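Local coordinates for superantigen-like protein SSL8 (Staphylococcus aureus, PDB 3R2T) that is of undetermined function but, as a secreted superantigen-like member of the staphylococcal/streptococcal toxin family, probably takes part in the bacterium's dealings with its host, at residues G69-L74 and D119-P124; F134-V139 and E230-V235; E149-P154 and F172-K177; N155-K160 and N243-L248. All blocks are in the same frame, centred on the assembly; numbering follows the deposited sequence. Where two conformers were deposited one is given.

Contact 1: G69-L74 and D119-P124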
loop_
_atom_site.group_PDB
_atom_site.type_symbol
_atom_site.label_atom_id
_atom_site.label_comp_id
_atom_site.label_asym_id
_atom_site.label_seq_id
_atom_site.Cartn_x
_atom_site.Cartn_y
_atom_site.Cartn_z
ATOM N N GLY A 69 -2.937 -17.220 -7.826
ATOM C CA GLY A 69 -3.562 -16.130 -8.574
ATOM C C GLY A 69 -2.811 -15.624 -9.809
ATOM O O GLY A 69 -1.827 -16.217 -10.251
ATOM N N PRO A 70 -3.274 -14.495 -10.364
ATOM C CA PRO A 70 -2.675 -13.927 -11.567
ATOM C C PRO A 70 -1.306 -13.291 -11.372
ATOM O O PRO A 70 -1.000 -12.820 -10.294
ATOM C CB PRO A 70 -3.684 -12.840 -11.988
ATOM C CG PRO A 70 -4.765 -12.813 -10.931
ATOM C CD PRO A 70 -4.294 -13.606 -9.779
ATOM N N SER A 71 -0.485 -13.346 -12.421
ATOM C CA SER A 71 0.825 -12.708 -12.456
ATOM C C SER A 71 0.935 -12.151 -13.860
ATOM O O SER A 71 0.164 -12.543 -14.730
ATOM C CB SER A 71 1.973 -13.683 -12.166
ATOM O OG SER A 71 2.049 -14.704 -13.139
ATOM N N TYR A 72 1.887 -11.254 -14.090
ATOM C CA TYR A 72 2.046 -10.634 -15.399
ATOM C C TYR A 72 3.501 -10.361 -15.696
ATOM O O TYR A 72 4.236 -9.953 -14.812
ATOM C CB TYR A 72 1.310 -9.290 -15.419
ATOM C CG TYR A 72 -0.165 -9.351 -15.034
ATOM C CD1 TYR A 72 -1.164 -9.343 -15.997
ATOM C CD2 TYR A 72 -0.551 -9.404 -13.699
ATOM C CE1 TYR A 72 -2.531 -9.393 -15.629
ATOM C CE2 TYR A 72 -1.894 -9.447 -13.330
ATOM C CZ TYR A 72 -2.869 -9.447 -14.286
ATOM O OH TYR A 72 -4.185 -9.498 -13.886
ATOM N N GLU A 73 3.906 -10.563 -16.942
ATOM C CA GLU A 73 5.269 -10.304 -17.376
ATOM C C GLU A 73 5.264 -9.179 -18.408
ATOM O O GLU A 73 4.765 -9.337 -19.510
ATOM C CB GLU A 73 5.895 -11.553 -17.983
ATOM C CG GLU A 73 6.048 -12.708 -17.006
ATOM C CD GLU A 73 6.557 -13.960 -17.674
ATOM O OE1 GLU A 73 7.237 -13.850 -18.720
ATOM O OE2 GLU A 73 6.271 -15.059 -17.153
ATOM N N LEU A 74 5.843 -8.048 -18.029
ATOM C CA LEU A 74 5.908 -6.878 -18.875
ATOM C C LEU A 74 7.351 -6.738 -19.338
ATOM O O LEU A 74 8.276 -6.994 -18.564
ATOM C CB LEU A 74 5.437 -5.693 -18.058
ATOM C CG LEU A 74 4.099 -6.136 -17.424
ATOM C CD1 LEU A 74 3.697 -5.318 -16.231
ATOM C CD2 LEU A 74 3.004 -6.210 -18.488
ATOM N N ASP A 119 12.127 -4.705 -17.441
ATOM C CA ASP A 119 11.184 -5.843 -17.408
ATOM C C ASP A 119 10.537 -5.752 -16.040
ATOM O O ASP A 119 11.143 -5.269 -15.080
ATOM C CB ASP A 119 11.849 -7.214 -17.594
ATOM C CG ASP A 119 12.273 -7.485 -19.043
ATOM O OD1 ASP A 119 11.981 -6.656 -19.933
ATOM O OD2 ASP A 119 12.883 -8.547 -19.295
ATOM N N VAL A 120 9.297 -6.195 -15.947
ATOM C CA VAL A 120 8.588 -6.110 -14.702
ATOM C C VAL A 120 7.738 -7.326 -14.512
ATOM O O VAL A 120 6.957 -7.687 -15.406
ATOM C CB VAL A 120 7.658 -4.873 -14.683
ATOM C CG1 VAL A 120 6.813 -4.840 -13.413
ATOM C CG2 VAL A 120 8.463 -3.568 -14.853
ATOM N N PHE A 121 7.917 -7.986 -13.363
ATOM C CA PHE A 121 7.102 -9.116 -13.013
ATOM C C PHE A 121 6.162 -8.528 -11.987
ATOM O O PHE A 121 6.605 -8.004 -10.989
ATOM C CB PHE A 121 7.925 -10.266 -12.437
ATOM C CG PHE A 121 7.093 -11.477 -12.119
ATOM C CD1 PHE A 121 6.705 -12.349 -13.131
ATOM C CD2 PHE A 121 6.682 -11.735 -10.821
ATOM C CE1 PHE A 121 5.914 -13.466 -12.846
ATOM C CE2 PHE A 121 5.895 -12.838 -10.532
ATOM C CZ PHE A 121 5.502 -13.700 -11.544
ATOM N N ALA A 122 4.868 -8.596 -12.247
ATOM C CA ALA A 122 3.863 -7.996 -11.376
ATOM C C ALA A 122 2.834 -8.988 -10.877
ATOM O O ALA A 122 2.419 -9.886 -11.608
ATOM C CB ALA A 122 3.151 -6.850 -12.128
ATOM N N VAL A 123 2.453 -8.812 -9.615
ATOM C CA VAL A 123 1.448 -9.637 -8.936
ATOM C C VAL A 123 0.547 -8.648 -8.184
ATOM O O VAL A 123 1.028 -7.767 -7.480
ATOM C CB VAL A 123 2.105 -10.629 -7.947
ATOM C CG1 VAL A 123 1.050 -11.473 -7.241
ATOM C CG2 VAL A 123 3.083 -11.512 -8.674
ATOM N N PRO A 124 -0.761 -8.784 -8.318
ATOM C CA PRO A 124 -1.547 -7.784 -7.609
ATOM C C PRO A 124 -1.605 -7.962 -6.094
ATOM O O PRO A 124 -1.845 -9.065 -5.631
ATOM C CB PRO A 124 -2.966 -7.962 -8.195
ATOM C CG PRO A 124 -2.881 -9.111 -9.177
ATOM C CD PRO A 124 -1.600 -9.825 -8.925
#
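The carbonyl O of Ala122 has three groups round it: Tyr72 N donates to it at 2.9 Å through a bent bond (137° at the hydrogen), Ser71 CA brings a CA-H...O contact at 3.4 Å, and the Tyr72 ring places its edge, at CD2, beside it in the ring plane. The reciprocal bond from Ala122 N to Tyr72 O is much straighter, and Leu74 and Val120 exchange a second pair, which makes 72-74 and 119-122 antiparallel neighbours. Between the two hydrogen-bonded pairs lies the non-hydrogen-bonded pair Glu73-Phe121. Phe121, its CG trans to the main-chain N (chi1 -178°), has CD1 3.9 Å from Glu73 CG, which comes at the ring edge, and CZ 3.6 Å from Ser71 CB. The carboxylate of Glu73 goes on to a salt bridge with Lys188 of helix 182-197. On the other face, Leu74 CB meets Val120 CB at 4.1 Å and Tyr72 CE2 touches Pro124 CG, with Phe99 packing on this side. The backbone bonds thus fix the register of two strands of the OB-fold barrel, whose Leu74-Val120-Ala122 side is apolar while the Phe121 side, closed by helix 182-197, mixes hydrocarbon with charge.

Contact 2: F134-V139 and E230-V235. With SO4 (sulfate ion), chain D.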
loop_
_atom_site.group_PDB
_atom_site.type_symbol
_atom_site.label_atom_id
_atom_site.label_comp_id
_atom_site.label_asym_id
_atom_site.label_seq_id
_atom_site.Cartn_x
_atom_site.Cartn_y
_atom_site.Cartn_z
ATOM N N PHE A 134 -1.874 -2.781 -8.423
ATOM C CA PHE A 134 -0.827 -2.397 -7.473
ATOM C C PHE A 134 0.081 -3.585 -7.192
ATOM O O PHE A 134 -0.370 -4.597 -6.665
ATOM C CB PHE A 134 -1.461 -1.930 -6.160
ATOM C CG PHE A 134 -2.013 -0.517 -6.192
ATOM C CD1 PHE A 134 -2.610 0.008 -7.326
ATOM C CD2 PHE A 134 -2.019 0.244 -5.034
ATOM C CE1 PHE A 134 -3.139 1.303 -7.327
ATOM C CE2 PHE A 134 -2.554 1.536 -5.017
ATOM C CZ PHE A 134 -3.116 2.066 -6.171
ATOM N N SER A 135 1.358 -3.442 -7.509
ATOM C CA SER A 135 2.326 -4.501 -7.296
ATOM C C SER A 135 3.612 -3.924 -6.705
ATOM O O SER A 135 3.865 -2.707 -6.806
ATOM C CB SER A 135 2.621 -5.218 -8.614
ATOM O OG SER A 135 3.466 -6.343 -8.426
ATOM N N VAL A 136 4.416 -4.806 -6.100
ATOM C CA VAL A 136 5.666 -4.418 -5.444
ATOM C C VAL A 136 6.936 -4.842 -6.169
ATOM O O VAL A 136 7.144 -6.012 -6.418
ATOM C CB VAL A 136 5.762 -5.023 -4.035
ATOM C CG1 VAL A 136 7.089 -4.658 -3.391
ATOM C CG2 VAL A 136 4.580 -4.569 -3.169
ATOM N N SER A 137 7.779 -3.868 -6.498
ATOM C CA SER A 137 9.078 -4.116 -7.124
ATOM C C SER A 137 9.022 -5.091 -8.315
ATOM O O SER A 137 8.174 -4.929 -9.201
ATOM C CB SER A 137 10.044 -4.564 -6.044
ATOM O OG SER A 137 10.088 -3.589 -5.015
ATOM N N GLY A 138 9.905 -6.090 -8.349
ATOM C CA GLY A 138 9.938 -7.044 -9.466
ATOM C C GLY A 138 10.469 -6.430 -10.748
ATOM O O GLY A 138 10.135 -6.881 -11.835
ATOM N N VAL A 139 11.307 -5.403 -10.620
ATOM C CA VAL A 139 11.856 -4.702 -11.769
ATOM C C VAL A 139 13.286 -5.125 -12.025
ATOM O O VAL A 139 14.055 -5.223 -11.095
ATOM C CB VAL A 139 11.856 -3.169 -11.538
ATOM C CG1 VAL A 139 12.363 -2.454 -12.790
ATOM C CG2 VAL A 139 10.431 -2.635 -11.169
ATOM N N GLU A 230 10.260 -6.206 1.147
ATOM C CA GLU A 230 11.564 -5.565 0.944
ATOM C C GLU A 230 12.586 -6.448 0.222
ATOM O O GLU A 230 13.686 -5.991 -0.075
ATOM C CB GLU A 230 12.113 -5.070 2.274
ATOM C CG GLU A 230 11.259 -3.963 2.891
ATOM C CD GLU A 230 11.677 -3.577 4.304
ATOM O OE1 GLU A 230 12.414 -4.352 4.963
ATOM O OE2 GLU A 230 11.247 -2.501 4.763
ATOM N N ARG A 231 12.229 -7.702 -0.069
ATOM C CA ARG A 231 13.124 -8.606 -0.801
ATOM C C ARG A 231 12.740 -8.744 -2.270
ATOM O O ARG A 231 13.513 -9.281 -3.090
ATOM C CB ARG A 231 13.124 -9.993 -0.177
ATOM C CG ARG A 231 13.653 -10.023 1.223
ATOM C CD ARG A 231 13.553 -11.448 1.793
ATOM N NE ARG A 231 14.561 -12.322 1.211
ATOM C CZ ARG A 231 14.644 -13.632 1.428
ATOM N NH1 ARG A 231 13.749 -14.259 2.198
ATOM N NH2 ARG A 231 15.627 -14.319 0.859
ATOM N N MET A 232 11.561 -8.241 -2.615
ATOM C CA MET A 232 11.051 -8.381 -3.969
ATOM C C MET A 232 11.807 -7.580 -5.027
ATOM O O MET A 232 11.560 -7.748 -6.223
ATOM C CB MET A 232 9.576 -8.050 -3.982
ATOM C CG MET A 232 8.742 -9.069 -3.235
ATOM S SD MET A 232 7.032 -8.534 -3.183
ATOM C CE MET A 232 6.259 -9.994 -2.426
ATOM N N ALA A 233 12.716 -6.710 -4.595
ATOM C CA ALA A 233 13.523 -5.940 -5.518
ATOM C C ALA A 233 14.890 -6.590 -5.730
ATOM O O ALA A 233 15.637 -6.110 -6.563
ATOM C CB ALA A 233 13.699 -4.499 -5.031
ATOM N N ASP A 234 15.221 -7.658 -4.991
ATOM C CA ASP A 234 16.531 -8.333 -5.158
ATOM C C ASP A 234 16.592 -8.995 -6.524
ATOM O O ASP A 234 15.649 -9.651 -6.937
ATOM C CB ASP A 234 16.793 -9.389 -4.082
ATOM C CG ASP A 234 17.048 -8.794 -2.705
ATOM O OD1 ASP A 234 16.802 -7.586 -2.479
ATOM O OD2 ASP A 234 17.505 -9.559 -1.826
ATOM N N VAL A 235 17.715 -8.831 -7.214
ATOM C CA VAL A 235 17.868 -9.357 -8.554
ATOM C C VAL A 235 19.017 -10.334 -8.583
ATOM O O VAL A 235 20.052 -10.115 -7.954
ATOM C CB VAL A 235 18.098 -8.212 -9.585
ATOM C CG1 VAL A 235 16.938 -7.203 -9.531
ATOM C CG2 VAL A 235 19.447 -7.474 -9.334
HETATM S S SO4 D . 8.337 -6.469 4.849
HETATM O O1 SO4 D . 7.655 -5.198 4.602
HETATM O O2 SO4 D . 9.621 -6.430 4.135
HETATM O O3 SO4 D . 8.621 -6.644 6.271
HETATM O O4 SO4 D . 7.491 -7.566 4.372
HETATM O O HOH W 1 14.791 -4.367 -8.738
#
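Where strand 133-141 breaks at Ser137 and Gly138, both with positive phi, its chain runs within 13° of the direction of 232-235 and is joined to it by one bond, Gly138 N to Met232 O (3.2 Å). That bond is bent, 143° at the hydrogen, and the donor stands above the carbonyl plane and away from a lone pair. Ser137 CB leans on the same carbonyl, 3.5 Å from Met232 O, while its OG reaches Ala233 CB at 3.7 Å; the hydroxyl itself is hydrogen-bonded to Asp107. Met232 supplies most of the apolar contact. Its chain is extended at chi2 (175°), which carries SD out to Val136, 3.8 Å from CB and a little farther from CG1, the two side chains crossing at about a right angle. At the far end a water donates to Val139 O at 2.6 Å and to Ala233 O at 2.9 Å, satisfying both carbonyls and continuing the link where the backbones no longer bond directly; Val235 CG1 also comes to 3.8 Å from Val139 O. A type I turn, Arg231 to Asp234, shapes the loop. A sulfate, probably picked up during crystallisation, accepts bonds from the backbone N of Glu230 and of Phe229. The contact joins the OB-fold barrel to the beta-grasp domain: strands 99-102 and 118-122 flank 133-141, Lys183 of helix 182-197 lies against Met232, and Phe148 of the second subunit packs on Val136.

Contact 3: E149-P154 and F172-K177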
loop_
_atom_site.group_PDB
_atom_site.type_symbol
_atom_site.label_atom_id
_atom_site.label_comp_id
_atom_site.label_asym_id
_atom_site.label_seq_id
_atom_site.Cartn_x
_atom_site.Cartn_y
_atom_site.Cartn_z
ATOM N N GLU A 149 20.115 -17.797 -26.304
ATOM C CA GLU A 149 21.495 -17.650 -25.866
ATOM C C GLU A 149 21.502 -17.494 -24.353
ATOM O O GLU A 149 22.381 -18.019 -23.678
ATOM C CB GLU A 149 22.153 -16.412 -26.458
ATOM C CG GLU A 149 22.161 -16.309 -27.957
ATOM C CD GLU A 149 22.932 -15.067 -28.423
ATOM O OE1 GLU A 149 22.313 -14.141 -29.014
ATOM O OE2 GLU A 149 24.149 -14.993 -28.130
ATOM N N SER A 150 20.509 -16.772 -23.829
ATOM C CA SER A 150 20.409 -16.498 -22.391
ATOM C C SER A 150 19.494 -17.440 -21.585
ATOM O O SER A 150 19.212 -17.196 -20.397
ATOM C CB SER A 150 19.997 -15.035 -22.180
ATOM O OG SER A 150 18.860 -14.683 -22.946
ATOM N N LEU A 151 19.053 -18.519 -22.227
ATOM C CA LEU A 151 18.183 -19.504 -21.596
ATOM C C LEU A 151 18.944 -20.394 -20.606
ATOM O O LEU A 151 19.974 -20.983 -20.959
ATOM C CB LEU A 151 17.572 -20.396 -22.681
ATOM C CG LEU A 151 16.754 -21.610 -22.246
ATOM C CD1 LEU A 151 15.587 -21.193 -21.356
ATOM C CD2 LEU A 151 16.270 -22.382 -23.477
ATOM N N ARG A 152 18.420 -20.498 -19.384
ATOM C CA ARG A 152 19.000 -21.341 -18.341
ATOM C C ARG A 152 17.969 -22.344 -17.830
ATOM O O ARG A 152 16.791 -22.006 -17.642
ATOM C CB ARG A 152 19.472 -20.491 -17.167
ATOM C CG ARG A 152 20.453 -19.394 -17.548
ATOM C CD ARG A 152 21.714 -19.932 -18.190
ATOM N NE ARG A 152 22.481 -18.844 -18.782
ATOM C CZ ARG A 152 23.590 -19.002 -19.502
ATOM N NH1 ARG A 152 24.072 -20.222 -19.721
ATOM N NH2 ARG A 152 24.221 -17.929 -20.008
ATOM N N THR A 153 18.419 -23.575 -17.600
ATOM C CA THR A 153 17.554 -24.631 -17.074
ATOM C C THR A 153 18.205 -25.335 -15.885
ATOM O O THR A 153 18.562 -26.508 -15.945
ATOM C CB THR A 153 17.163 -25.662 -18.146
ATOM O OG1 THR A 153 18.341 -26.143 -18.782
ATOM C CG2 THR A 153 16.264 -25.042 -19.165
ATOM N N PRO A 154 18.370 -24.608 -14.791
ATOM C CA PRO A 154 18.939 -25.251 -13.622
ATOM C C PRO A 154 17.942 -26.259 -13.044
ATOM O O PRO A 154 16.722 -26.080 -13.186
ATOM C CB PRO A 154 19.118 -24.085 -12.655
ATOM C CG PRO A 154 17.993 -23.118 -13.048
ATOM C CD PRO A 154 17.946 -23.218 -14.530
ATOM N N PHE A 172 11.516 -29.890 -14.083
ATOM C CA PHE A 172 12.058 -29.014 -15.126
ATOM C C PHE A 172 11.708 -27.577 -14.742
ATOM O O PHE A 172 10.592 -27.312 -14.305
ATOM C CB PHE A 172 11.469 -29.337 -16.505
ATOM C CG PHE A 172 11.960 -28.418 -17.582
ATOM C CD1 PHE A 172 13.230 -28.588 -18.123
ATOM C CD2 PHE A 172 11.166 -27.370 -18.042
ATOM C CE1 PHE A 172 13.704 -27.738 -19.111
ATOM C CE2 PHE A 172 11.632 -26.507 -19.033
ATOM C CZ PHE A 172 12.903 -26.692 -19.570
ATOM N N PHE A 173 12.659 -26.660 -14.872
ATOM C CA PHE A 173 12.415 -25.260 -14.557
ATOM C C PHE A 173 13.276 -24.473 -15.520
ATOM O O PHE A 173 14.401 -24.865 -15.808
ATOM C CB PHE A 173 12.811 -24.950 -13.114
ATOM C CG PHE A 173 12.285 -23.636 -12.600
ATOM C CD1 PHE A 173 13.119 -22.540 -12.440
ATOM C CD2 PHE A 173 10.937 -23.502 -12.272
ATOM C CE1 PHE A 173 12.618 -21.338 -11.953
ATOM C CE2 PHE A 173 10.424 -22.306 -11.792
ATOM C CZ PHE A 173 11.242 -21.230 -11.631
ATOM N N PHE A 174 12.749 -23.388 -16.056
ATOM C CA PHE A 174 13.524 -22.587 -16.977
ATOM C C PHE A 174 13.356 -21.125 -16.622
ATOM O O PHE A 174 12.292 -20.688 -16.166
ATOM C CB PHE A 174 13.106 -22.837 -18.433
ATOM C CG PHE A 174 11.836 -22.145 -18.825
ATOM C CD1 PHE A 174 11.867 -21.055 -19.692
ATOM C CD2 PHE A 174 10.618 -22.553 -18.311
ATOM C CE1 PHE A 174 10.698 -20.396 -20.055
ATOM C CE2 PHE A 174 9.446 -21.896 -18.665
ATOM C CZ PHE A 174 9.489 -20.815 -19.543
ATOM N N ILE A 175 14.436 -20.392 -16.822
ATOM C CA ILE A 175 14.480 -18.981 -16.564
ATOM C C ILE A 175 14.797 -18.330 -17.892
ATOM O O ILE A 175 15.801 -18.626 -18.519
ATOM C CB ILE A 175 15.544 -18.664 -15.502
ATOM C CG1 ILE A 175 15.232 -19.459 -14.215
ATOM C CG2 ILE A 175 15.622 -17.145 -15.247
ATOM C CD1 ILE A 175 16.334 -19.449 -13.200
ATOM N N GLN A 176 13.893 -17.473 -18.336
ATOM C CA GLN A 176 14.045 -16.750 -19.601
ATOM C C GLN A 176 14.945 -15.498 -19.540
ATOM O O GLN A 176 15.588 -15.129 -20.535
ATOM C CB GLN A 176 12.664 -16.403 -20.201
ATOM C CG GLN A 176 11.408 -16.287 -19.241
ATOM C CD GLN A 176 11.569 -15.441 -17.962
ATOM O OE1 GLN A 176 12.519 -15.630 -17.173
ATOM N NE2 GLN A 176 10.587 -14.551 -17.715
ATOM N N LYS A 177 15.023 -14.879 -18.373
ATOM C CA LYS A 177 15.780 -13.654 -18.200
ATOM C C LYS A 177 17.199 -13.823 -17.648
ATOM O O LYS A 177 17.437 -14.671 -16.798
ATOM C CB LYS A 177 15.008 -12.742 -17.251
ATOM C CG LYS A 177 13.617 -12.351 -17.748
ATOM C CD LYS A 177 12.862 -11.576 -16.646
ATOM C CE LYS A 177 13.180 -10.110 -16.605
ATOM N NZ LYS A 177 14.571 -9.662 -16.829
HETATM O O HOH W 2 15.076 -28.020 -14.785
#
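In Leu151, chi1 of 173° and chi2 of 58° together bring CD1 across to Phe174, whereas CG of Phe174 lies between its own N and carbonyl carbon (chi1 78°) and the ring offers its edge. CD1 of Leu151 lies 4.1 Å from Phe174 CD1, near the ring plane, and also rests on Ile175 O. Thr153 comes next on this side: its CG2, beside the backbone N, touches Phe172 CE1 at 3.7 Å, approaching the ring obliquely, and reaches back to Phe174 CB. Pro154 and Ile175 meet on the other side, CG to CD1 at 4.0 Å, crossing at about a right angle. The two backbones run antiparallel and share a single bridge between Arg152 and Ile175. Its bonds are unequal: Ile175 N to Arg152 O is 3.0 Å and nearly collinear with the carbonyl, while the return bond from Arg152 N to Ile175 O is weak at 3.3 Å, though straight. Thr153 CA adds a CA-H...O contact to Phe173 O at 3.4 Å. Beyond the bridge, a water accepts from Phe173 N at 2.8 Å and lies 3.0 Å from Pro154 O, to which it probably donates; a water can thus bridge the chains here. The contact joins the loop that leads into strand 156-160 to the one that leaves strand 167-171. Phe173 and Ile175 face Leu185 of helix 182-197, Phe173 also meets Ile189, and Ile241 of strand 241-248 lies against both Pro154 and Ile175.

Contact 4: N155-K160 and N243-L248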
loop_
_atom_site.group_PDB
_atom_site.type_symbol
_atom_site.label_atom_id
_atom_site.label_comp_id
_atom_site.label_asym_id
_atom_site.label_seq_id
_atom_site.Cartn_x
_atom_site.Cartn_y
_atom_site.Cartn_z
ATOM N N ASN A 155 18.443 -27.326 -12.414
ATOM C CA ASN A 155 17.555 -28.326 -11.832
ATOM C C ASN A 155 16.795 -27.732 -10.666
ATOM O O ASN A 155 17.332 -26.931 -9.900
ATOM C CB ASN A 155 18.311 -29.562 -11.330
ATOM C CG ASN A 155 17.361 -30.674 -10.824
ATOM O OD1 ASN A 155 16.264 -30.852 -11.350
ATOM N ND2 ASN A 155 17.797 -31.424 -9.817
ATOM N N LEU A 156 15.529 -28.117 -10.572
ATOM C CA LEU A 156 14.650 -27.725 -9.487
ATOM C C LEU A 156 14.451 -29.077 -8.787
ATOM O O LEU A 156 13.871 -29.988 -9.360
ATOM C CB LEU A 156 13.315 -27.186 -9.986
ATOM C CG LEU A 156 12.210 -26.993 -8.934
ATOM C CD1 LEU A 156 12.643 -26.086 -7.799
ATOM C CD2 LEU A 156 10.947 -26.447 -9.579
ATOM N N LEU A 157 14.997 -29.236 -7.590
ATOM C CA LEU A 157 14.847 -30.473 -6.855
ATOM C C LEU A 157 13.808 -30.257 -5.773
ATOM O O LEU A 157 13.968 -29.387 -4.916
ATOM C CB LEU A 157 16.175 -30.880 -6.230
ATOM C CG LEU A 157 16.156 -32.160 -5.397
ATOM C CD1 LEU A 157 15.745 -33.360 -6.239
ATOM C CD2 LEU A 157 17.542 -32.381 -4.775
ATOM N N VAL A 158 12.742 -31.042 -5.800
ATOM C CA VAL A 158 11.691 -30.912 -4.788
ATOM C C VAL A 158 11.753 -32.155 -3.912
ATOM O O VAL A 158 11.693 -33.275 -4.439
ATOM C CB VAL A 158 10.320 -30.782 -5.427
ATOM C CG1 VAL A 158 9.206 -30.638 -4.354
ATOM C CG2 VAL A 158 10.325 -29.599 -6.386
ATOM N N LYS A 159 11.863 -31.943 -2.594
ATOM C CA LYS A 159 11.982 -33.023 -1.634
ATOM C C LYS A 159 11.154 -32.909 -0.358
ATOM O O LYS A 159 10.726 -31.829 0.058
ATOM C CB LYS A 159 13.418 -33.159 -1.162
ATOM C CG LYS A 159 14.423 -33.303 -2.227
ATOM C CD LYS A 159 15.752 -33.763 -1.627
ATOM C CE LYS A 159 16.263 -32.836 -0.549
ATOM N NZ LYS A 159 17.518 -33.366 0.034
ATOM N N LYS A 160 10.959 -34.082 0.227
ATOM C CA LYS A 160 10.290 -34.293 1.493
ATOM C C LYS A 160 11.055 -35.477 2.068
ATOM O O LYS A 160 11.114 -36.541 1.446
ATOM C CB LYS A 160 8.818 -34.622 1.297
ATOM C CG LYS A 160 8.069 -34.798 2.586
ATOM C CD LYS A 160 6.604 -35.008 2.314
ATOM C CE LYS A 160 5.820 -35.260 3.594
ATOM N NZ LYS A 160 4.405 -35.581 3.271
ATOM N N ASN A 243 21.656 -24.379 -8.829
ATOM C CA ASN A 243 20.475 -25.242 -8.689
ATOM C C ASN A 243 19.491 -24.614 -7.729
ATOM O O ASN A 243 19.790 -23.594 -7.084
ATOM C CB ASN A 243 20.855 -26.680 -8.250
ATOM C CG ASN A 243 21.576 -26.718 -6.917
ATOM O OD1 ASN A 243 21.032 -26.323 -5.892
ATOM N ND2 ASN A 243 22.815 -27.208 -6.926
ATOM N N ILE A 244 18.312 -25.201 -7.643
ATOM C CA ILE A 244 17.279 -24.710 -6.747
ATOM C C ILE A 244 16.717 -25.938 -6.049
ATOM O O ILE A 244 16.421 -26.943 -6.701
ATOM C CB ILE A 244 16.183 -24.002 -7.530
ATOM C CG1 ILE A 244 16.796 -22.864 -8.387
ATOM C CG2 ILE A 244 15.085 -23.477 -6.585
ATOM C CD1 ILE A 244 15.864 -22.272 -9.398
ATOM N N GLU A 245 16.586 -25.870 -4.731
ATOM C CA GLU A 245 16.084 -26.979 -3.969
ATOM C C GLU A 245 14.930 -26.554 -3.062
ATOM O O GLU A 245 14.986 -25.520 -2.385
ATOM C CB GLU A 245 17.207 -27.608 -3.132
ATOM C CG GLU A 245 16.729 -28.733 -2.221
ATOM C CD GLU A 245 17.876 -29.463 -1.500
ATOM O OE1 GLU A 245 17.665 -29.946 -0.367
ATOM O OE2 GLU A 245 18.991 -29.532 -2.058
ATOM N N VAL A 246 13.877 -27.345 -3.077
ATOM C CA VAL A 246 12.731 -27.101 -2.229
ATOM C C VAL A 246 12.611 -28.245 -1.232
ATOM O O VAL A 246 12.735 -29.413 -1.623
ATOM C CB VAL A 246 11.439 -27.031 -3.078
ATOM C CG1 VAL A 246 10.210 -26.969 -2.195
ATOM C CG2 VAL A 246 11.494 -25.854 -4.033
ATOM N N ASN A 247 12.416 -27.913 0.043
ATOM C CA ASN A 247 12.183 -28.908 1.084
ATOM C C ASN A 247 10.792 -28.672 1.676
ATOM O O ASN A 247 10.524 -27.624 2.263
ATOM C CB ASN A 247 13.281 -28.894 2.142
ATOM C CG ASN A 247 14.499 -29.687 1.707
ATOM O OD1 ASN A 247 14.511 -30.909 1.823
ATOM N ND2 ASN A 247 15.525 -29.006 1.221
ATOM N N LEU A 248 9.904 -29.638 1.477
ATOM C CA LEU A 248 8.541 -29.550 1.974
ATOM C C LEU A 248 8.389 -30.278 3.298
ATOM O O LEU A 248 9.030 -31.314 3.523
ATOM C CB LEU A 248 7.574 -30.174 0.967
ATOM C CG LEU A 248 7.558 -29.582 -0.439
ATOM C CD1 LEU A 248 6.626 -30.397 -1.339
ATOM C CD2 LEU A 248 7.142 -28.117 -0.402
#
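Asn155 O takes the N-H of Ile244 at 3.0 Å, the first of five backbone bonds between these parallel strands. Ile244 O then accepts from Leu157 N, Leu157 O from Val246 N (2.7 Å), Val246 O from Lys159 N, and Lys159 O from Leu248 N with 177° at the hydrogen, so each of the two chains gives and takes in turn. Leu156, Val158 and Lys160 pair by backbone bonds with strand 167-171, and Asn243 and Glu245 with strand 207-213. Among the side chains, Glu245 OE1 is the shared acceptor: Asn247 ND2 donates to it at 2.8 Å on its anti side, and Lys159 NZ forms a longer salt bridge at 3.4 Å. The bend of the Lys159 chain at chi3 (-57°) brings CE to 3.2 Å from Glu245 OE1 and near Asn247 OD1. Both partners probably favour a charged carboxylate. Asn243 OD1 is held by Asn212. The opposite face is hydrocarbon: Leu156 CD1 lies 3.8 Å from Ile244 CG2. It also touches Val246 CG2, and Val158 CG1 meets Leu248 CD1. The two strands form the parallel pair of the five-stranded beta-grasp sheet, 241-248 being its central strand, with 167-171 beyond one and 207-213 beyond the other, and helix 182-197 covers the apolar face through Ile189, Leu193 and Tyr197.

How the contacts relate
From the N terminus, contact 1 comes first and closes a loop of the OB-fold domain before any other contact opens. It touches contact 2 directly, since strands 118-122 and 133-141 are neighbours in one sheet. Contact 2 spans the longest loop, from the barrel to a turn late in the beta-grasp domain, and contact 3 forms wholly within that loop. Contact 4 opens between the two segments of contact 3 and closes after contact 2, so it crosses both. Phe173 packs contact 3 against the sheet of contact 4, and Lys177 ties it to Asp119 of contact 1, making 172-177 a link between the two domains. Contacts 1 and 4 lie about 24 Å apart, centre to centre.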